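Local coordinates for protein putative acetamidase/formamidase (Yersinia enterocolitica subsp. palearctica serotype O:3, PDB 5UBU) that probably hydrolyses carbon-nitrogen bonds in linear amides such as acetamide or formamide, at residues S44-T49 and G213-I218; G66-E71 and Q77-P82; D133-L138 and S269-E274; D283-L288 and F294-A299. All blocks are in the same frame, centred on the assembly; numbering follows the deposited sequence.

Interaction 1: residues S44-T49 and G213-I218; sequences STPVLT and GGRLFI
Two flat groups of strand 214-222, the guanidinium of Arg215 and the ring of Phe217, both meet Ser44 at an edge. Neither takes an atom of residues 44-49 squarely on a face. The carbonyl O of Ser44 lies near the guanidinium plane. The hydroxyl OG of Ser44 lies near the plane of the Phe217 ring, 3.8 Å from CZ. Pro46 comes in obliquely to the guanidinium, with its CD 4.1 Å from Arg215 NH2.

The polar link is a fork. Arg215 NH1 and NH2 each donate to Ser44 O, and both bonds are 2.9 Å long. The NH2 donor sits nearly along the C=O axis, with a C=O...N angle of 165°. The NH1 donor comes in at 129° and is tilted somewhat from the carbonyl plane. The N-H directions are bent in both bonds, as expected when one oxygen takes two donors of one guanidinium. The Arg215 chain is extended from CG to NE, and this length carries the end group across to the loop.

Strand 87-93 runs between strands 48-50 and 214-222 in the same sheet. Arg215 touches Pro90 and Met92 on that strand, so its side chain spans the middle strand. NH1 has a second, weak hydrogen bond to Gly41 O.

The contact therefore ties the loop entering strand 48-50 to a strand two places away. It uses a backbone carbonyl, not a carboxylate, as acceptor. Two donors on one oxygen fix the rotation of the guanidinium, and the positive charge would probably polarise the Ser44 peptide group.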
loop_
_atom_site.group_PDB
_atom_site.type_symbol
_atom_site.label_atom_id
_atom_site.label_comp_id
_atom_site.label_asym_id
_atom_site.label_seq_id
_atom_site.Cartn_x
_atom_site.Cartn_y
_atom_site.Cartn_z
ATOM N N SER B 44 -18.413 17.339 22.179
ATOM C CA SER B 44 -17.821 18.559 22.709
ATOM C C SER B 44 -18.929 19.600 22.924
ATOM O O SER B 44 -19.885 19.656 22.145
ATOM C CB SER B 44 -16.848 19.183 21.690
ATOM O OG SER B 44 -16.247 18.230 20.819
ATOM N N THR B 45 -18.784 20.436 23.949
ATOM C CA THR B 45 -19.757 21.500 24.202
ATOM C C THR B 45 -19.531 22.619 23.168
ATOM O O THR B 45 -18.392 23.030 22.954
ATOM C CB THR B 45 -19.597 22.108 25.608
ATOM O OG1 THR B 45 -19.721 21.087 26.599
ATOM C CG2 THR B 45 -20.651 23.182 25.854
ATOM N N PRO B 46 -20.603 23.102 22.513
ATOM C CA PRO B 46 -20.422 24.172 21.525
ATOM C C PRO B 46 -19.855 25.439 22.137
ATOM O O PRO B 46 -20.216 25.783 23.263
ATOM C CB PRO B 46 -21.834 24.426 21.003
ATOM C CG PRO B 46 -22.561 23.152 21.237
ATOM C CD PRO B 46 -21.982 22.574 22.503
ATOM N N VAL B 47 -18.976 26.117 21.401
ATOM C CA VAL B 47 -18.353 27.358 21.877
ATOM C C VAL B 47 -18.935 28.605 21.221
ATOM O O VAL B 47 -18.755 29.716 21.735
ATOM C CB VAL B 47 -16.827 27.375 21.645
ATOM C CG1 VAL B 47 -16.195 26.135 22.280
ATOM C CG2 VAL B 47 -16.481 27.485 20.155
ATOM N N LEU B 48 -19.614 28.419 20.090
ATOM C CA LEU B 48 -20.197 29.523 19.341
ATOM C C LEU B 48 -21.285 29.041 18.390
ATOM O O LEU B 48 -21.168 27.963 17.810
ATOM C CB LEU B 48 -19.096 30.196 18.512
ATOM C CG LEU B 48 -19.485 31.339 17.567
ATOM C CD1 LEU B 48 -20.053 32.532 18.335
ATOM C CD2 LEU B 48 -18.264 31.735 16.749
ATOM N N THR B 49 -22.335 29.846 18.233
ATOM C CA THR B 49 -23.421 29.536 17.310
ATOM C C THR B 49 -23.544 30.723 16.367
ATOM O O THR B 49 -23.625 31.873 16.822
ATOM C CB THR B 49 -24.753 29.288 18.038
ATOM O OG1 THR B 49 -24.589 28.226 18.991
ATOM C CG2 THR B 49 -25.855 28.916 17.042
ATOM N N GLY B 213 -26.278 20.901 13.344
ATOM C CA GLY B 213 -25.535 22.134 13.589
ATOM C C GLY B 213 -24.197 22.189 12.880
ATOM O O GLY B 213 -23.508 23.214 12.932
ATOM N N GLY B 214 -23.816 21.098 12.220
ATOM C CA GLY B 214 -22.546 21.048 11.506
ATOM C C GLY B 214 -21.365 20.703 12.394
ATOM O O GLY B 214 -20.690 19.684 12.170
ATOM N N ARG B 215 -21.121 21.545 13.400
ATOM C CA ARG B 215 -19.995 21.362 14.329
ATOM C C ARG B 215 -18.665 21.541 13.609
ATOM O O ARG B 215 -17.924 20.590 13.401
ATOM C CB ARG B 215 -20.072 20.017 15.070
ATOM C CG ARG B 215 -21.143 20.002 16.135
ATOM C CD ARG B 215 -21.314 18.627 16.751
ATOM N NE ARG B 215 -21.981 18.780 18.046
ATOM C CZ ARG B 215 -21.355 18.887 19.226
ATOM N NH1 ARG B 215 -20.027 18.803 19.332
ATOM N NH2 ARG B 215 -22.069 19.049 20.329
ATOM N N LEU B 216 -18.390 22.782 13.229
ATOM C CA LEU B 216 -17.167 23.135 12.514
ATOM C C LEU B 216 -15.983 23.298 13.461
ATOM O O LEU B 216 -16.083 23.982 14.477
ATOM C CB LEU B 216 -17.365 24.444 11.739
ATOM C CG LEU B 216 -16.169 25.012 10.953
ATOM C CD1 LEU B 216 -15.701 24.048 9.873
ATOM C CD2 LEU B 216 -16.567 26.358 10.351
ATOM N N PHE B 217 -14.871 22.661 13.105
ATOM C CA PHE B 217 -13.630 22.736 13.867
ATOM C C PHE B 217 -12.537 23.278 12.956
ATOM O O PHE B 217 -12.499 22.963 11.761
ATOM C CB PHE B 217 -13.203 21.359 14.370
ATOM C CG PHE B 217 -14.120 20.760 15.388
ATOM C CD1 PHE B 217 -15.223 20.023 14.999
ATOM C CD2 PHE B 217 -13.845 20.898 16.747
ATOM C CE1 PHE B 217 -16.056 19.443 15.947
ATOM C CE2 PHE B 217 -14.668 20.329 17.701
ATOM C CZ PHE B 217 -15.773 19.586 17.306
ATOM N N ILE B 218 -11.643 24.080 13.518
ATOM C CA ILE B 218 -10.543 24.664 12.737
ATOM C C ILE B 218 -9.279 24.733 13.591
ATOM O O ILE B 218 -9.346 24.758 14.820
ATOM C CB ILE B 218 -10.946 26.054 12.171
ATOM C CG1 ILE B 218 -9.905 26.582 11.189
ATOM C CG2 ILE B 218 -11.197 27.060 13.301
ATOM C CD1 ILE B 218 -10.316 27.870 10.507
#

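Interaction 2: residues G66-E71 and Q77-P82; sequences GAISSE and QLLKMP
The backbones come within 6.6 Å at the CA atoms of Ala67 and Leu78, where the loop after strand 55-59 doubles back beside the end of the short helix 75-78. This is a loop folding onto the end of the helix it leads into. No hydrogen bond joins residues 66-71 to 77-82, and the contact is made mainly by aliphatic side chains.

Leu78, the last helical residue, lays its CD1 against Ala67 O at 3.5 Å. The same methyl is near Ile68 CG1, 4.4 Å away. Leu79 is the first residue to leave helical geometry. Its side chain meets that of Ile68 at about a right angle.

Ile68 is the buried member of the group. Its CG1 branch lies anti to the carbonyl carbon (chi1 -62°) and the chain runs on extended, which brings CD1 to Leu79. Ala67 adds its CB on the side of the other Leu79 methyl, CD2, at 4.4 Å.

Polar groups of the loop are held from nearby. Asp73 OD2 accepts a hydrogen bond from Ser69 N, and the side chains of Ile68 and Leu78 also touch Asp73. Farther along, Glu71 makes a salt bridge with Arg147, which fastens the loop to strand 145-151. Between the two segments the closest methyl pair is Ile68 CD1 and Leu79 CD1, 4.1 Å apart.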
loop_
_atom_site.group_PDB
_atom_site.type_symbol
_atom_site.label_atom_id
_atom_site.label_comp_id
_atom_site.label_asym_id
_atom_site.label_seq_id
_atom_site.Cartn_x
_atom_site.Cartn_y
_atom_site.Cartn_z
ATOM N N GLY B 66 1.627 25.673 21.925
ATOM C CA GLY B 66 2.668 26.479 22.554
ATOM C C GLY B 66 3.680 25.755 23.435
ATOM O O GLY B 66 4.478 26.404 24.121
ATOM N N ALA B 67 3.685 24.421 23.398
ATOM C CA ALA B 67 4.605 23.637 24.236
ATOM C C ALA B 67 6.069 23.777 23.843
ATOM O O ALA B 67 6.952 23.539 24.672
ATOM C CB ALA B 67 4.211 22.171 24.221
ATOM N N ILE B 68 6.321 24.154 22.588
ATOM C CA ILE B 68 7.684 24.321 22.082
ATOM C C ILE B 68 7.976 25.800 21.838
ATOM O O ILE B 68 7.240 26.476 21.130
ATOM C CB ILE B 68 7.906 23.480 20.806
ATOM C CG1 ILE B 68 7.721 21.999 21.138
ATOM C CG2 ILE B 68 9.302 23.696 20.244
ATOM C CD1 ILE B 68 7.912 21.070 19.962
ATOM N N SER B 69 9.060 26.289 22.433
ATOM C CA SER B 69 9.448 27.701 22.316
ATOM C C SER B 69 10.968 27.922 22.222
ATOM O O SER B 69 11.442 29.053 22.323
ATOM C CB SER B 69 8.868 28.467 23.513
ATOM O OG SER B 69 9.272 27.888 24.739
ATOM N N SER B 70 11.717 26.842 22.021
ATOM C CA SER B 70 13.170 26.909 21.910
ATOM C C SER B 70 13.714 25.805 21.022
ATOM O O SER B 70 13.214 24.677 21.045
ATOM C CB SER B 70 13.802 26.764 23.294
ATOM O OG SER B 70 15.211 26.667 23.199
ATOM N N GLU B 71 14.761 26.114 20.258
ATOM C CA GLU B 71 15.385 25.094 19.417
ATOM C C GLU B 71 16.076 24.005 20.263
ATOM O O GLU B 71 16.384 22.933 19.751
ATOM C CB GLU B 71 16.340 25.702 18.384
ATOM C CG GLU B 71 15.621 26.513 17.318
ATOM C CD GLU B 71 16.508 26.933 16.153
ATOM O OE1 GLU B 71 17.732 26.706 16.199
ATOM O OE2 GLU B 71 15.969 27.492 15.173
ATOM N N GLN B 77 9.971 14.606 24.859
ATOM C CA GLN B 77 9.732 14.900 26.278
ATOM C C GLN B 77 8.597 15.910 26.503
ATOM O O GLN B 77 8.022 15.951 27.589
ATOM C CB GLN B 77 11.015 15.417 26.932
ATOM C CG GLN B 77 12.141 14.395 26.942
ATOM C CD GLN B 77 13.444 14.941 27.504
ATOM O OE1 GLN B 77 13.548 16.116 27.885
ATOM N NE2 GLN B 77 14.458 14.088 27.544
ATOM N N LEU B 78 8.274 16.710 25.484
ATOM C CA LEU B 78 7.210 17.719 25.595
ATOM C C LEU B 78 5.894 17.369 24.881
ATOM O O LEU B 78 4.874 17.999 25.141
ATOM C CB LEU B 78 7.717 19.067 25.071
ATOM C CG LEU B 78 8.954 19.656 25.750
ATOM C CD1 LEU B 78 9.338 20.959 25.054
ATOM C CD2 LEU B 78 8.721 19.899 27.233
ATOM N N LEU B 79 5.915 16.377 23.994
ATOM C CA LEU B 79 4.721 15.976 23.242
ATOM C C LEU B 79 4.385 14.508 23.444
ATOM O O LEU B 79 5.267 13.680 23.699
ATOM C CB LEU B 79 4.954 16.205 21.749
ATOM C CG LEU B 79 5.377 17.607 21.308
ATOM C CD1 LEU B 79 5.745 17.594 19.831
ATOM C CD2 LEU B 79 4.290 18.629 21.595
ATOM N N LYS B 80 3.096 14.196 23.316
ATOM C CA LYS B 80 2.579 12.831 23.434
ATOM C C LYS B 80 1.712 12.617 22.191
ATOM O O LYS B 80 0.645 13.218 22.073
ATOM C CB LYS B 80 1.748 12.680 24.714
ATOM C CG LYS B 80 1.519 11.241 25.185
ATOM C CD LYS B 80 0.756 11.184 26.497
ATOM C CE LYS B 80 1.556 11.750 27.670
ATOM N NZ LYS B 80 0.814 11.632 28.950
HETATM N N MSE B 81 2.174 11.793 21.250
HETATM C CA MSE B 81 1.392 11.526 20.039
HETATM C C MSE B 81 0.183 10.693 20.423
HETATM O O MSE B 81 0.279 9.879 21.337
HETATM C CB MSE B 81 2.217 10.793 18.980
HETATM C CG MSE B 81 3.431 11.563 18.470
HETATM SE SE MSE B 81 2.919 13.192 17.470
HETATM C CE MSE B 81 3.469 14.400 18.912
ATOM N N PRO B 82 -0.964 10.862 19.756
ATOM C CA PRO B 82 -1.176 11.793 18.637
ATOM C C PRO B 82 -1.759 13.156 19.048
ATOM O O PRO B 82 -2.405 13.806 18.223
ATOM C CB PRO B 82 -2.198 11.034 17.793
ATOM C CG PRO B 82 -3.054 10.333 18.815
ATOM C CD PRO B 82 -2.181 10.071 20.031
#

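Interaction 3: residues D133-L138 and S269-E274; sequences DLTAML and SARPLE
Leu134 overlaps the guanidinium of Arg271, with its CD1 methyl 3.4 Å above one face and offset toward the rim. CD1 is 3.6 Å from Arg271 NH2 and 3.7 Å from Arg271 CZ. Leu134 CB approaches the other terminal nitrogen, Arg271 NH1, at 3.5 Å. The two side chains cross at about a right angle. This is an aliphatic group lying on a flat cation, and no hydrogen bond joins the two segments.

Arg271 reaches the loop because its chain is extended from CG to NE. Thr135 follows Leu134 and stands oblique to the guanidinium, its OG1 4.0 Å from Arg271 NH1. Thr135 is the centre of an inverse gamma turn, closed by a weak bond from Ala136 N to Leu134 O.

The polar ends find their main partners beyond these segments. Arg271 NH2 donates to Asp316 O of the same chain. Thr135 OG1 is hydrogen-bonded to Asp275 of the second subunit, and that carboxylate also makes a long, weak ion pair with Arg271 NH1. The Arg271 charge would probably be partly balanced by that carboxylate.

The contact is buried where subunits of the tetramer meet. Asp133 forms a salt bridge with Arg282 of the second subunit, so the loop between strands 117-122 and 145-151 is held from both chains. Arg271 itself lies in the short link between strand 263-270 and helix 273-291. A cis peptide bond leads from it to Pro272, the helix N-cap residue, and its side chain packs on Tyr319 of the neighbouring strand 319-326.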
loop_
_atom_site.group_PDB
_atom_site.type_symbol
_atom_site.label_atom_id
_atom_site.label_comp_id
_atom_site.label_asym_id
_atom_site.label_seq_id
_atom_site.Cartn_x
_atom_site.Cartn_y
_atom_site.Cartn_z
ATOM N N ASP B 133 4.998 4.491 14.248
ATOM C CA ASP B 133 4.249 3.459 14.965
ATOM C C ASP B 133 3.268 2.716 14.050
ATOM O O ASP B 133 2.700 1.706 14.455
ATOM C CB ASP B 133 3.545 4.045 16.200
ATOM C CG ASP B 133 4.530 4.398 17.331
ATOM O OD1 ASP B 133 5.643 3.797 17.407
ATOM O OD2 ASP B 133 4.151 5.256 18.163
ATOM N N LEU B 134 3.070 3.226 12.832
ATOM C CA LEU B 134 2.201 2.586 11.838
ATOM C C LEU B 134 3.094 1.808 10.857
ATOM O O LEU B 134 2.855 0.625 10.599
ATOM C CB LEU B 134 1.317 3.618 11.136
ATOM C CG LEU B 134 0.367 4.354 12.098
ATOM C CD1 LEU B 134 -0.419 5.443 11.387
ATOM C CD2 LEU B 134 -0.601 3.388 12.775
ATOM N N THR B 135 4.114 2.477 10.316
ATOM C CA THR B 135 5.100 1.837 9.434
ATOM C C THR B 135 6.202 1.429 10.431
ATOM O O THR B 135 7.279 2.017 10.479
ATOM C CB THR B 135 5.601 2.806 8.346
ATOM O OG1 THR B 135 4.484 3.281 7.595
ATOM C CG2 THR B 135 6.578 2.133 7.415
ATOM N N ALA B 136 5.878 0.416 11.235
ATOM C CA ALA B 136 6.719 -0.073 12.339
ATOM C C ALA B 136 8.059 -0.700 11.994
ATOM O O ALA B 136 8.122 -1.868 11.623
ATOM C CB ALA B 136 5.916 -1.045 13.186
HETATM N N MSE B 137 9.123 0.082 12.164
HETATM C CA MSE B 137 10.480 -0.374 11.908
HETATM C C MSE B 137 11.234 -0.462 13.215
HETATM O O MSE B 137 10.814 0.096 14.225
HETATM C CB MSE B 137 11.239 0.594 11.004
HETATM C CG MSE B 137 10.503 1.086 9.772
HETATM SE SE MSE B 137 10.078 -0.399 8.584
HETATM C CE MSE B 137 10.132 0.619 6.890
ATOM N N LEU B 138 12.365 -1.163 13.194
ATOM C CA LEU B 138 13.222 -1.305 14.368
ATOM C C LEU B 138 14.385 -0.311 14.381
ATOM O O LEU B 138 15.159 -0.282 15.340
ATOM C CB LEU B 138 13.787 -2.722 14.427
ATOM C CG LEU B 138 12.790 -3.823 14.776
ATOM C CD1 LEU B 138 13.414 -5.195 14.588
ATOM C CD2 LEU B 138 12.292 -3.649 16.210
ATOM N N SER B 269 -8.903 10.944 1.510
ATOM C CA SER B 269 -7.920 10.599 2.535
ATOM C C SER B 269 -7.960 9.124 2.868
ATOM O O SER B 269 -9.022 8.587 3.148
ATOM C CB SER B 269 -8.152 11.422 3.806
ATOM O OG SER B 269 -7.975 12.796 3.559
ATOM N N ALA B 270 -6.792 8.482 2.859
ATOM C CA ALA B 270 -6.672 7.049 3.158
ATOM C C ALA B 270 -5.225 6.550 3.072
ATOM O O ALA B 270 -4.294 7.324 2.868
ATOM C CB ALA B 270 -7.538 6.248 2.180
ATOM N N ARG B 271 -5.074 5.246 3.290
ATOM C CA ARG B 271 -3.812 4.530 3.132
ATOM C C ARG B 271 -4.204 3.218 2.455
ATOM O O ARG B 271 -5.232 2.640 2.820
ATOM C CB ARG B 271 -3.101 4.214 4.442
ATOM C CG ARG B 271 -2.551 5.404 5.194
ATOM C CD ARG B 271 -1.541 4.931 6.233
ATOM N NE ARG B 271 -0.920 6.044 6.954
ATOM C CZ ARG B 271 0.168 5.948 7.724
ATOM N NH1 ARG B 271 0.804 4.787 7.867
ATOM N NH2 ARG B 271 0.648 7.035 8.333
ATOM N N PRO B 272 -3.423 2.723 1.489
ATOM C CA PRO B 272 -2.186 3.349 1.019
ATOM C C PRO B 272 -2.461 4.606 0.188
ATOM O O PRO B 272 -3.626 4.947 -0.047
ATOM C CB PRO B 272 -1.532 2.242 0.210
ATOM C CG PRO B 272 -2.680 1.451 -0.317
ATOM C CD PRO B 272 -3.734 1.486 0.749
ATOM N N LEU B 273 -1.404 5.290 -0.242
ATOM C CA LEU B 273 -1.586 6.545 -0.981
ATOM C C LEU B 273 -2.378 6.398 -2.290
ATOM O O LEU B 273 -3.040 7.351 -2.687
ATOM C CB LEU B 273 -0.238 7.262 -1.202
ATOM C CG LEU B 273 -0.274 8.695 -1.754
ATOM C CD1 LEU B 273 -0.972 9.620 -0.766
ATOM C CD2 LEU B 273 1.126 9.214 -2.045
ATOM N N GLU B 274 -2.328 5.227 -2.944
ATOM C CA GLU B 274 -3.098 5.011 -4.180
ATOM C C GLU B 274 -4.606 5.152 -3.928
ATOM O O GLU B 274 -5.342 5.678 -4.767
ATOM C CB GLU B 274 -3.039 3.574 -4.743
ATOM C CG GLU B 274 -1.755 2.844 -4.954
ATOM C CD GLU B 274 -1.206 2.170 -3.717
ATOM O OE1 GLU B 274 -1.046 2.892 -2.743
ATOM O OE2 GLU B 274 -0.847 0.953 -3.771
#

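Interaction 4: residues D283-L288 and F294-A299; sequences DLIYWL and FEQWDA
Leu288 leads the contact from helix 273-291, packing against Phe294 and Ala299 in a helix-loop-helix unit completed by helix 296-306. Its CB lies 3.7 Å from Phe294 CD1. Beyond CG the side chain forks. CD2 continues along the aromatic ring to Phe294 CE1 at 4.0 Å, while CD1 turns to Ala299 CB at 4.4 Å. The Leu288 and Phe294 side chains lie side by side and point the same way. CG of Leu288 stands beside its backbone N (chi1 -65°), and from there both methyls reach the second segment.

The backbone closes the turn as well. Phe294 N donates to Leu288 O over 3.2 Å. The N-H is fairly straight at 163°, but the donor sits above the carbonyl plane. Leu288 O also lies near the plane of the Phe294 ring, at its edge.

One turn back, Ile285 CG2 rests on Ala299 CB at 4.2 Å and on the CG of Gln296. Helix 296-306 is capped by Glu295, whose carboxylate accepts from Trp297 N and Asp298 N, both from above its plane.

Other subunits cover the unit. Phe294 meets Arg161 of the fourth subunit in a cation-pi contact. Leu138 of the second subunit packs on Ile285, Tyr286 and Gln296.

The Gln296 amide lies between two aromatic groups. Its OE1 is 3.2 Å above one face of the Trp297 ring, offset toward the rim. Its NE2 meets the edge of Tyr286 in the ring plane, 3.5 Å from CE1.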
loop_
_atom_site.group_PDB
_atom_site.type_symbol
_atom_site.label_atom_id
_atom_site.label_comp_id
_atom_site.label_asym_id
_atom_site.label_seq_id
_atom_site.Cartn_x
_atom_site.Cartn_y
_atom_site.Cartn_z
ATOM N N ASP B 283 -14.317 10.802 -6.890
ATOM C CA ASP B 283 -15.246 11.810 -6.382
ATOM C C ASP B 283 -15.353 12.953 -7.379
ATOM O O ASP B 283 -16.444 13.476 -7.599
ATOM C CB ASP B 283 -14.804 12.384 -5.046
ATOM C CG ASP B 283 -15.838 13.330 -4.460
ATOM O OD1 ASP B 283 -16.924 12.844 -4.088
ATOM O OD2 ASP B 283 -15.564 14.548 -4.350
ATOM N N LEU B 284 -14.216 13.343 -7.960
ATOM C CA LEU B 284 -14.195 14.417 -8.946
ATOM C C LEU B 284 -15.063 14.030 -10.146
ATOM O O LEU B 284 -15.884 14.824 -10.607
ATOM C CB LEU B 284 -12.760 14.729 -9.387
ATOM C CG LEU B 284 -12.567 15.870 -10.387
ATOM C CD1 LEU B 284 -13.190 17.153 -9.869
ATOM C CD2 LEU B 284 -11.093 16.074 -10.654
ATOM N N ILE B 285 -14.896 12.795 -10.620
ATOM C CA ILE B 285 -15.680 12.278 -11.750
ATOM C C ILE B 285 -17.173 12.316 -11.427
ATOM O O ILE B 285 -17.973 12.717 -12.267
ATOM C CB ILE B 285 -15.238 10.853 -12.151
ATOM C CG1 ILE B 285 -13.828 10.909 -12.746
ATOM C CG2 ILE B 285 -16.181 10.263 -13.193
ATOM C CD1 ILE B 285 -13.200 9.556 -12.994
ATOM N N TYR B 286 -17.551 11.910 -10.217
ATOM C CA TYR B 286 -18.965 11.942 -9.855
ATOM C C TYR B 286 -19.496 13.385 -9.771
ATOM O O TYR B 286 -20.674 13.650 -10.071
ATOM C CB TYR B 286 -19.263 11.198 -8.555
ATOM C CG TYR B 286 -19.039 9.700 -8.569
ATOM C CD1 TYR B 286 -19.147 8.944 -9.746
ATOM C CD2 TYR B 286 -18.891 9.006 -7.370
ATOM C CE1 TYR B 286 -18.978 7.563 -9.725
ATOM C CE2 TYR B 286 -18.751 7.625 -7.350
ATOM C CZ TYR B 286 -18.800 6.909 -8.527
ATOM O OH TYR B 286 -18.653 5.540 -8.499
ATOM N N TRP B 287 -18.616 14.299 -9.373
ATOM C CA TRP B 287 -18.953 15.709 -9.260
ATOM C C TRP B 287 -19.164 16.299 -10.653
ATOM O O TRP B 287 -20.138 17.026 -10.884
ATOM C CB TRP B 287 -17.855 16.431 -8.466
ATOM C CG TRP B 287 -18.098 17.868 -8.127
ATOM C CD1 TRP B 287 -19.291 18.540 -8.153
ATOM C CD2 TRP B 287 -17.170 18.744 -7.486
ATOM N NE1 TRP B 287 -19.128 19.816 -7.687
ATOM C CE2 TRP B 287 -17.839 19.964 -7.253
ATOM C CE3 TRP B 287 -15.819 18.631 -7.128
ATOM C CZ2 TRP B 287 -17.208 21.066 -6.683
ATOM C CZ3 TRP B 287 -15.189 19.726 -6.558
ATOM C CH2 TRP B 287 -15.888 20.928 -6.337
ATOM N N LEU B 288 -18.281 15.947 -11.588
ATOM C CA LEU B 288 -18.383 16.421 -12.967
ATOM C C LEU B 288 -19.660 15.910 -13.647
ATOM O O LEU B 288 -20.280 16.638 -14.425
ATOM C CB LEU B 288 -17.141 16.019 -13.768
ATOM C CG LEU B 288 -15.824 16.650 -13.306
ATOM C CD1 LEU B 288 -14.638 16.034 -14.021
ATOM C CD2 LEU B 288 -15.837 18.157 -13.498
ATOM N N PHE B 294 -21.130 16.276 -17.503
ATOM C CA PHE B 294 -20.242 15.293 -18.117
ATOM C C PHE B 294 -20.860 13.905 -18.163
ATOM O O PHE B 294 -21.688 13.559 -17.332
ATOM C CB PHE B 294 -18.920 15.173 -17.343
ATOM C CG PHE B 294 -17.942 16.279 -17.603
ATOM C CD1 PHE B 294 -18.068 17.510 -16.976
ATOM C CD2 PHE B 294 -16.858 16.070 -18.451
ATOM C CE1 PHE B 294 -17.149 18.522 -17.215
ATOM C CE2 PHE B 294 -15.936 17.073 -18.685
ATOM C CZ PHE B 294 -16.082 18.302 -18.071
ATOM N N GLU B 295 -20.458 13.129 -19.166
ATOM C CA GLU B 295 -20.855 11.731 -19.279
ATOM C C GLU B 295 -19.696 11.060 -18.513
ATOM O O GLU B 295 -18.540 11.488 -18.634
ATOM C CB GLU B 295 -20.971 11.308 -20.747
ATOM C CG GLU B 295 -21.354 9.848 -20.987
ATOM C CD GLU B 295 -20.199 8.869 -20.838
ATOM O OE1 GLU B 295 -19.087 9.149 -21.351
ATOM O OE2 GLU B 295 -20.419 7.786 -20.248
ATOM N N GLN B 296 -19.996 10.043 -17.712
ATOM C CA GLN B 296 -18.969 9.407 -16.856
ATOM C C GLN B 296 -17.668 8.968 -17.528
ATOM O O GLN B 296 -16.600 9.355 -17.079
ATOM C CB GLN B 296 -19.545 8.202 -16.107
ATOM C CG GLN B 296 -18.671 7.754 -14.947
ATOM C CD GLN B 296 -19.162 6.498 -14.295
ATOM O OE1 GLN B 296 -19.166 5.428 -14.888
ATOM N NE2 GLN B 296 -19.525 6.608 -13.045
ATOM N N TRP B 297 -17.758 8.159 -18.580
ATOM C CA TRP B 297 -16.542 7.658 -19.244
ATOM C C TRP B 297 -15.745 8.754 -19.923
ATOM O O TRP B 297 -14.524 8.673 -19.968
ATOM C CB TRP B 297 -16.830 6.506 -20.216
ATOM C CG TRP B 297 -17.632 5.410 -19.593
ATOM C CD1 TRP B 297 -18.830 4.941 -20.025
ATOM C CD2 TRP B 297 -17.346 4.718 -18.369
ATOM N NE1 TRP B 297 -19.282 3.950 -19.189
ATOM C CE2 TRP B 297 -18.399 3.807 -18.152
ATOM C CE3 TRP B 297 -16.295 4.768 -17.442
ATOM C CZ2 TRP B 297 -18.440 2.955 -17.043
ATOM C CZ3 TRP B 297 -16.336 3.913 -16.340
ATOM C CH2 TRP B 297 -17.404 3.018 -16.156
ATOM N N ASP B 298 -16.423 9.777 -20.435
ATOM C CA ASP B 298 -15.729 10.889 -21.072
ATOM C C ASP B 298 -14.936 11.638 -20.001
ATOM O O ASP B 298 -13.789 12.005 -20.228
ATOM C CB ASP B 298 -16.706 11.851 -21.748
ATOM C CG ASP B 298 -15.995 12.991 -22.463
ATOM O OD1 ASP B 298 -15.054 12.732 -23.246
ATOM O OD2 ASP B 298 -16.400 14.147 -22.260
ATOM N N ALA B 299 -15.557 11.856 -18.839
ATOM C CA ALA B 299 -14.902 12.558 -17.727
ATOM C C ALA B 299 -13.656 11.815 -17.273
ATOM O O ALA B 299 -12.619 12.430 -17.031
ATOM C CB ALA B 299 -15.857 12.713 -16.556
#

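Overall arrangement
The four contacts are separate, and no two of them touch. Interactions 2 and 3 come nearest, about 6 Å between closest atoms. Interactions 2 and 4 lie on opposite sides of the chain's centre, with their own centres 44 Å apart. Interactions 3 and 4 share helix 273-291, one at its start and one toward its end, and both touch the fourth subunit. Neither interaction 1 nor interaction 2 is touched by another chain of the assembly. The bound sodium ions are held by Asn193, Asp195, Asp220, His222 and Glu236. The side chains of Leu79, Arg271 and Phe217 are about 11, 12 and 13 Å from a sodium, so interactions 1 to 3 each lie some way from the metal ions; none of their residues is a sodium ligand.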